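Local coordinates for protein BexL (Amycolatopsis orientalis, PDB 4XRW) that probably catalyses cyclisation and aromatisation of a polyketide chain in the type II pathway to BE-7585A, using two helix-grip domains, at residues P53-D58 with W72-G77; D177-D182 with A316-A321. One frame throughout, in Å; residues are numbered along the deposited sequence.

How the interactions relate
From the N terminus, interaction 1 comes first: it pairs strand 54-59 with strand 67-73 and closes a short excursion of 13 residues between its segments, the beta hairpin at one border of the first seven-stranded sheet. The chain then completes that sheet and helix 138-166 before interaction 2 begins at strand 172-181. This second closure spans 133 residues, bringing helix 299-326 back onto the opening strand of the second sheet. The two contacts follow in series, neither nesting nor crossing. The centres of interactions 1 and 2 lie about 27 Å apart, and the nearest atoms of interactions 1 and 2 about 17 Å apart. Interaction 1 is local and shapes a hairpin that meets the second sheet; interaction 2 joins beginning and end of the second helix-grip domain.

Interaction 1. Residues P53-D58 with W72-G77; sequences PTVFVD and WATANG
Different first torsions steer the rings of W72 and F56 together, on the face of the beta hairpin that their paired positions share: CG of W72 stands opposite its carbonyl carbon (chi1 -68°), while CG of F56 stands opposite its backbone N (chi1 -176°). The two side chains run alongside each other, and F56 CD2 comes within 3.8 Å of W72 CZ3, the ring planes inclined at 31°. Broad apolar rings suit this face, because the second domain lies against it: F241 meets W72 edge-to-face, and V247 touches F56. D58 adds a polar neighbour, with its OD1 reaching the indole edge 3.2 Å from W72 CZ3.

Behind the rings the antiparallel backbones are joined through a classic beta bulge, in which V55 and F56 together face W72. Both donate to one acceptor, V55 N at 2.7 Å from W72 O and F56 N, more distantly, at 3.3 Å from W72 O, approaching from the same face of the carbonyl plane. The return bond, W72 N to F56 O, measures 2.9 Å. One step further along, T74 N binds P53 O at 2.8 Å; this bond asks only for the carbonyl of P53, so it is compatible with proline, which has no N-H to give. V55, the extra residue of the bulge, packs on V237 and V239 of the second domain, while its CG2 lies 3.8 Å from T74 CG2. T54 and A73 occupy the opposite face, where T54 OG1 binds a MES molecule, probably from the crystallisation liquor.

Chemically, W72 O is shared unequally, held closely by V55 N and more loosely by F56 N. D58 OD1 and F56 O lie at the indole's edge, where the faintly positive ring hydrogens probably favour oxygen, and the charge of neighbouring R245 would probably suit the aspartate.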
ATOM      1  N   PRO A  53      -1.543   2.730   6.158  1.00 19.97           N
ATOM      2  CA  PRO A  53      -1.615   3.958   5.360  1.00 20.66           C
ATOM      3  C   PRO A  53      -0.719   4.006   4.125  1.00 18.99           C
ATOM      4  O   PRO A  53      -0.960   4.838   3.260  1.00 20.98           O
ATOM      5  CB  PRO A  53      -1.191   5.055   6.349  1.00 25.69           C
ATOM      6  CG  PRO A  53      -1.420   4.444   7.709  1.00 26.10           C
ATOM      7  CD  PRO A  53      -1.028   2.989   7.509  1.00 25.77           C
ATOM      8  N   THR A  54       0.308   3.177   4.061  1.00 19.84           N
ATOM      9  CA  THR A  54       1.326   3.310   3.020  1.00 17.07           C
ATOM     10  C   THR A  54       0.803   2.753   1.697  1.00 17.23           C
ATOM     11  O   THR A  54       0.348   1.616   1.616  1.00 18.04           O
ATOM     12  CB  THR A  54       2.640   2.602   3.401  1.00 18.77           C
ATOM     13  OG1 THR A  54       3.132   3.128   4.652  1.00 22.80           O
ATOM     14  CG2 THR A  54       3.669   2.843   2.355  1.00 18.90           C
ATOM     15  N   VAL A  55       0.901   3.563   0.652  1.00 16.25           N
ATOM     16  CA  VAL A  55       0.523   3.102  -0.695  1.00 18.71           C
ATOM     17  C   VAL A  55       1.730   2.603  -1.488  1.00 20.81           C
ATOM     18  O   VAL A  55       1.647   1.583  -2.200  1.00 17.58           O
ATOM     19  CB  VAL A  55      -0.210   4.214  -1.467  1.00 19.79           C
ATOM     20  CG1 VAL A  55      -0.610   3.726  -2.838  1.00 19.10           C
ATOM     21  CG2 VAL A  55      -1.453   4.665  -0.657  1.00 20.17           C
ATOM     22  N   PHE A  56       2.858   3.292  -1.398  1.00 18.89           N
ATOM     23  CA  PHE A  56       4.053   2.866  -2.137  1.00 19.49           C
ATOM     24  C   PHE A  56       5.267   3.607  -1.584  1.00 19.66           C
ATOM     25  O   PHE A  56       5.125   4.698  -1.062  1.00 19.39           O
ATOM     26  CB  PHE A  56       3.894   3.157  -3.628  1.00 19.83           C
ATOM     27  CG  PHE A  56       5.009   2.670  -4.487  1.00 21.14           C
ATOM     28  CD1 PHE A  56       5.279   1.322  -4.583  1.00 23.56           C
ATOM     29  CD2 PHE A  56       5.757   3.553  -5.252  1.00 25.67           C
ATOM     30  CE1 PHE A  56       6.305   0.866  -5.396  1.00 21.99           C
ATOM     31  CE2 PHE A  56       6.776   3.080  -6.061  1.00 25.67           C
ATOM     32  CZ  PHE A  56       7.033   1.733  -6.109  1.00 22.88           C
ATOM     33  N   VAL A  57       6.444   2.997  -1.723  1.00 18.36           N
ATOM     34  CA  VAL A  57       7.684   3.607  -1.314  1.00 19.90           C
ATOM     35  C   VAL A  57       8.681   3.406  -2.425  1.00 21.26           C
ATOM     36  O   VAL A  57       8.803   2.295  -2.941  1.00 23.96           O
ATOM     37  CB  VAL A  57       8.274   2.988  -0.007  1.00 19.45           C
ATOM     38  CG1 VAL A  57       9.464   3.841   0.481  1.00 20.55           C
ATOM     39  CG2 VAL A  57       7.230   2.871   1.076  1.00 18.95           C
ATOM     40  N   ASP A  58       9.380   4.441  -2.844  1.00 20.21           N
ATOM     41  CA  ASP A  58      10.549   4.102  -3.690  1.00 26.71           C
ATOM     42  C   ASP A  58      11.744   4.922  -3.305  1.00 27.30           C
ATOM     43  O   ASP A  58      11.684   5.725  -2.368  1.00 25.01           O
ATOM     44  CB  ASP A  58      10.227   4.211  -5.186  1.00 36.19           C
ATOM     45  CG  ASP A  58      10.104   5.620  -5.676  1.00 37.43           C
ATOM     46  OD1 ASP A  58       9.968   6.529  -4.843  1.00 41.68           O
ATOM     47  OD2 ASP A  58      10.142   5.808  -6.920  1.00 37.89           O
ATOM     48  N   TRP A  72       4.590   7.403  -0.287  1.00 17.11           N
ATOM     49  CA  TRP A  72       3.234   7.854  -0.563  1.00 14.68           C
ATOM     50  C   TRP A  72       2.272   7.135   0.411  1.00 15.73           C
ATOM     51  O   TRP A  72       2.287   5.896   0.541  1.00 16.60           O
ATOM     52  CB  TRP A  72       2.817   7.560  -2.024  1.00 18.30           C
ATOM     53  CG  TRP A  72       3.501   8.319  -3.092  1.00 19.24           C
ATOM     54  CD1 TRP A  72       3.047   9.444  -3.769  1.00 20.67           C
ATOM     55  CD2 TRP A  72       4.756   8.013  -3.647  1.00 22.95           C
ATOM     56  NE1 TRP A  72       3.958   9.826  -4.694  1.00 27.55           N
ATOM     57  CE2 TRP A  72       5.029   8.977  -4.632  1.00 19.83           C
ATOM     58  CE3 TRP A  72       5.682   7.009  -3.417  1.00 22.03           C
ATOM     59  CZ2 TRP A  72       6.182   8.951  -5.380  1.00 24.31           C
ATOM     60  CZ3 TRP A  72       6.844   6.996  -4.166  1.00 30.75           C
ATOM     61  CH2 TRP A  72       7.080   7.968  -5.128  1.00 29.78           C
ATOM     62  N   ALA A  73       1.407   7.904   1.062  1.00 19.32           N
ATOM     63  CA  ALA A  73       0.469   7.363   2.042  1.00 20.69           C
ATOM     64  C   ALA A  73      -0.862   8.097   2.059  1.00 17.56           C
ATOM     65  O   ALA A  73      -0.998   9.222   1.538  1.00 21.90           O
ATOM     66  CB  ALA A  73       1.080   7.405   3.427  1.00 22.86           C
ATOM     67  N   THR A  74      -1.841   7.458   2.677  1.00 20.83           N
ATOM     68  CA  THR A  74      -3.232   7.953   2.639  1.00 23.40           C
ATOM     69  C   THR A  74      -3.456   9.145   3.569  1.00 25.90           C
ATOM     70  O   THR A  74      -4.332   9.986   3.305  1.00 26.19           O
ATOM     71  CB  THR A  74      -4.212   6.797   2.965  1.00 23.30           C
ATOM     72  OG1 THR A  74      -3.869   6.224   4.229  1.00 27.08           O
ATOM     73  CG2 THR A  74      -4.055   5.712   1.938  1.00 28.51           C
ATOM     74  N   ALA A  75      -2.655   9.258   4.634  1.00 25.29           N
ATOM     75  CA  ALA A  75      -2.692  10.428   5.524  1.00 30.23           C
ATOM     76  C   ALA A  75      -4.114  10.841   5.962  1.00 26.32           C
ATOM     77  O   ALA A  75      -4.532  11.998   5.825  1.00 25.74           O
ATOM     78  CB  ALA A  75      -1.983  11.603   4.851  1.00 26.40           C
ATOM     79  N   ASN A  76      -4.874   9.879   6.450  1.00 30.40           N
ATOM     80  CA  ASN A  76      -6.180  10.172   7.023  1.00 30.64           C
ATOM     81  C   ASN A  76      -7.136  10.948   6.095  1.00 33.85           C
ATOM     82  O   ASN A  76      -7.836  11.855   6.556  1.00 30.64           O
ATOM     83  CB  ASN A  76      -5.988  10.951   8.330  1.00 35.29           C
ATOM     84  CG  ASN A  76      -5.174  10.172   9.354  1.00 43.45           C
ATOM     85  OD1 ASN A  76      -5.212   8.935   9.401  1.00 47.10           O
ATOM     86  ND2 ASN A  76      -4.433  10.891  10.178  1.00 50.78           N
ATOM     87  N   GLY A  77      -7.161  10.597   4.804  1.00 22.77           N
ATOM     88  CA  GLY A  77      -8.115  11.167   3.866  1.00 24.69           C
ATOM     89  C   GLY A  77      -7.541  12.192   2.913  1.00 23.21           C
ATOM     90  O   GLY A  77      -8.232  12.653   1.986  1.00 26.46           O
TER

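Interaction 2. Residues D177-D182 with A316-A321; sequences DTVRID and ATLGFA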
ATOM      1  N   ASP A 177      -1.843 -11.039 -13.915  1.00 30.88           N
ATOM      2  CA  ASP A 177      -2.353 -11.357 -15.264  1.00 35.90           C
ATOM      3  C   ASP A 177      -1.625 -10.484 -16.263  1.00 37.15           C
ATOM      4  O   ASP A 177      -1.385  -9.320 -15.983  1.00 26.54           O
ATOM      5  CB  ASP A 177      -3.854 -11.142 -15.354  1.00 35.57           C
ATOM      6  CG  ASP A 177      -4.637 -12.191 -14.604  1.00 40.49           C
ATOM      7  OD1 ASP A 177      -4.638 -13.369 -15.025  1.00 46.48           O
ATOM      8  OD2 ASP A 177      -5.276 -11.837 -13.611  1.00 37.81           O
ATOM      9  N   THR A 178      -1.254 -11.040 -17.417  1.00 26.01           N
ATOM     10  CA  THR A 178      -0.441 -10.333 -18.379  1.00 28.16           C
ATOM     11  C   THR A 178      -1.111 -10.423 -19.743  1.00 28.82           C
ATOM     12  O   THR A 178      -1.731 -11.436 -20.053  1.00 27.52           O
ATOM     13  CB  THR A 178       0.983 -10.930 -18.466  1.00 38.61           C
ATOM     14  OG1 THR A 178       1.708 -10.615 -17.270  1.00 43.74           O
ATOM     15  CG2 THR A 178       1.743 -10.377 -19.647  1.00 40.47           C
ATOM     16  N   VAL A 179      -0.993  -9.355 -20.524  1.00 28.42           N
ATOM     17  CA  VAL A 179      -1.353  -9.410 -21.938  1.00 24.97           C
ATOM     18  C   VAL A 179      -0.326  -8.666 -22.747  1.00 26.63           C
ATOM     19  O   VAL A 179       0.224  -7.653 -22.315  1.00 27.93           O
ATOM     20  CB  VAL A 179      -2.770  -8.854 -22.200  1.00 27.97           C
ATOM     21  CG1 VAL A 179      -3.774  -9.487 -21.265  1.00 33.58           C
ATOM     22  CG2 VAL A 179      -2.829  -7.372 -22.078  1.00 31.47           C
ATOM     23  N   ARG A 180      -0.061  -9.161 -23.955  1.00 24.45           N
ATOM     24  CA  ARG A 180       0.822  -8.468 -24.871  1.00 25.20           C
ATOM     25  C   ARG A 180      -0.018  -7.559 -25.764  1.00 21.62           C
ATOM     26  O   ARG A 180      -1.055  -7.972 -26.277  1.00 22.60           O
ATOM     27  CB  ARG A 180       1.643  -9.474 -25.695  1.00 27.79           C
ATOM     28  CG  ARG A 180       2.321 -10.528 -24.813  1.00 47.74           C
ATOM     29  CD  ARG A 180       3.768 -10.163 -24.492  1.00 59.00           C
ATOM     30  NE  ARG A 180       4.560 -10.003 -25.712  1.00 82.81           N
ATOM     31  CZ  ARG A 180       5.833 -10.371 -25.849  1.00 78.22           C
ATOM     32  NH1 ARG A 180       6.485 -10.936 -24.837  1.00 66.63           N
ATOM     33  NH2 ARG A 180       6.452 -10.177 -27.008  1.00 77.01           N
ATOM     34  N   ILE A 181       0.432  -6.326 -25.894  1.00 22.35           N
ATOM     35  CA  ILE A 181      -0.271  -5.302 -26.651  1.00 22.56           C
ATOM     36  C   ILE A 181       0.675  -4.707 -27.660  1.00 26.13           C
ATOM     37  O   ILE A 181       1.727  -4.185 -27.306  1.00 25.04           O
ATOM     38  CB  ILE A 181      -0.823  -4.209 -25.731  1.00 21.45           C
ATOM     39  CG1 ILE A 181      -1.740  -4.850 -24.679  1.00 19.73           C
ATOM     40  CG2 ILE A 181      -1.524  -3.094 -26.569  1.00 22.09           C
ATOM     41  CD1 ILE A 181      -2.300  -3.888 -23.651  1.00 22.71           C
ATOM     42  N   ASP A 182       0.311  -4.757 -28.936  1.00 27.69           N
ATOM     43  CA  ASP A 182       1.226  -4.209 -29.937  1.00 26.78           C
ATOM     44  C   ASP A 182       0.946  -2.726 -30.161  1.00 26.61           C
ATOM     45  O   ASP A 182       0.353  -2.314 -31.170  1.00 28.91           O
ATOM     46  CB  ASP A 182       1.155  -5.006 -31.246  1.00 32.62           C
ATOM     47  CG  ASP A 182       2.490  -4.998 -32.007  1.00 37.26           C
ATOM     48  OD1 ASP A 182       2.670  -5.884 -32.876  1.00 32.39           O
ATOM     49  OD2 ASP A 182       3.368  -4.128 -31.712  1.00 28.93           O
ATOM     50  N   ALA A 316     -10.204  -8.359 -18.080  1.00 24.23           N
ATOM     51  CA  ALA A 316     -11.163  -7.562 -18.840  1.00 30.14           C
ATOM     52  C   ALA A 316     -10.612  -6.170 -19.138  1.00 27.64           C
ATOM     53  O   ALA A 316     -10.650  -5.731 -20.269  1.00 23.22           O
ATOM     54  CB  ALA A 316     -12.496  -7.451 -18.108  1.00 29.33           C
ATOM     55  N   THR A 317     -10.087  -5.481 -18.121  1.00 24.05           N
ATOM     56  CA  THR A 317      -9.529  -4.166 -18.324  1.00 20.46           C
ATOM     57  C   THR A 317      -8.339  -4.191 -19.297  1.00 20.17           C
ATOM     58  O   THR A 317      -8.250  -3.345 -20.171  1.00 19.33           O
ATOM     59  CB  THR A 317      -9.107  -3.518 -16.965  1.00 22.42           C
ATOM     60  OG1 THR A 317     -10.257  -3.364 -16.128  1.00 24.76           O
ATOM     61  CG2 THR A 317      -8.509  -2.157 -17.185  1.00 19.97           C
ATOM     62  N   LEU A 318      -7.435  -5.164 -19.160  1.00 18.69           N
ATOM     63  CA  LEU A 318      -6.325  -5.312 -20.058  1.00 21.31           C
ATOM     64  C   LEU A 318      -6.798  -5.543 -21.517  1.00 17.43           C
ATOM     65  O   LEU A 318      -6.203  -4.993 -22.441  1.00 19.21           O
ATOM     66  CB  LEU A 318      -5.440  -6.469 -19.619  1.00 21.62           C
ATOM     67  CG  LEU A 318      -4.687  -6.195 -18.312  1.00 24.14           C
ATOM     68  CD1 LEU A 318      -4.116  -7.495 -17.762  1.00 29.00           C
ATOM     69  CD2 LEU A 318      -3.624  -5.135 -18.553  1.00 23.46           C
ATOM     70  N   GLY A 319      -7.873  -6.307 -21.673  1.00 23.90           N
ATOM     71  CA  GLY A 319      -8.438  -6.579 -23.003  1.00 21.75           C
ATOM     72  C   GLY A 319      -8.952  -5.324 -23.684  1.00 17.91           C
ATOM     73  O   GLY A 319      -8.704  -5.103 -24.884  1.00 17.85           O
ATOM     74  N   PHE A 320      -9.661  -4.485 -22.932  1.00 18.76           N
ATOM     75  CA  PHE A 320     -10.153  -3.220 -23.457  1.00 17.47           C
ATOM     76  C   PHE A 320      -9.041  -2.226 -23.655  1.00 17.22           C
ATOM     77  O   PHE A 320      -9.090  -1.428 -24.582  1.00 18.36           O
ATOM     78  CB  PHE A 320     -11.271  -2.641 -22.578  1.00 18.72           C
ATOM     79  CG  PHE A 320     -12.560  -3.432 -22.662  1.00 21.36           C
ATOM     80  CD1 PHE A 320     -13.240  -3.560 -23.874  1.00 23.66           C
ATOM     81  CD2 PHE A 320     -13.074  -4.057 -21.546  1.00 19.10           C
ATOM     82  CE1 PHE A 320     -14.402  -4.339 -23.964  1.00 24.81           C
ATOM     83  CE2 PHE A 320     -14.232  -4.833 -21.615  1.00 26.30           C
ATOM     84  CZ  PHE A 320     -14.904  -4.962 -22.821  1.00 26.50           C
ATOM     85  N   ALA A 321      -7.997  -2.282 -22.825  1.00 16.13           N
ATOM     86  CA  ALA A 321      -6.826  -1.465 -23.044  1.00 17.91           C
ATOM     87  C   ALA A 321      -6.123  -1.855 -24.354  1.00 20.94           C
ATOM     88  O   ALA A 321      -5.699  -0.984 -25.113  1.00 18.70           O
ATOM     89  CB  ALA A 321      -5.853  -1.574 -21.875  1.00 19.45           C
TER
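V179 and L318 make the tight centre of this strand-on-helix contact. The branched end of the valine straddles the first carbon of the leucine, with V179 CG2 at 3.7 Å from L318 CB and V179 CG1 at 3.8 Å from the same L318 CB. A chi1 of -50° in V179 puts both methyls on the helix side, and a beta-branched residue suits a strand position that must offer a compact, wide apolar surface. L318 needs its greater length: with CG opposite the carbonyl carbon, its CD1 extends back along the strand to lie 3.7 Å from D177 O, while also touching V179 CG1 at 4.0 Å.

Toward the other end the fit is looser. I181 CD1 comes no nearer than 4.2 Å to L318 O, and it lies 4.4 Å from A321 C, so within 316-321 the isoleucine meets backbone atoms; its side-chain neighbours in this helix lie further on, at K322, A325 and E326. The small A321 is consistent with the closeness here. T178 points away from the helix and R180 stays remote from it; both are exposed, and their alternation with inward residues suits a strand covered on one face. D177 is inward-pointing but polar, and its OD2 is satisfied by a hydrogen bond to S311 OG, about two turns before L318 in the same helix.

The axes of 177-181 and 316-321 run at 7° to each other and approach to 8.9 Å. The strand is hydrogen-bonded at the edge of the second sheet to strand 274-284, whose A276 also touches L318 and I181. Helix 185-193 closes the end of the contact, V188 on I181 and F191 on A321, while the sheet wraps against the long C-terminal helix 299-326, as in a helix-grip fold.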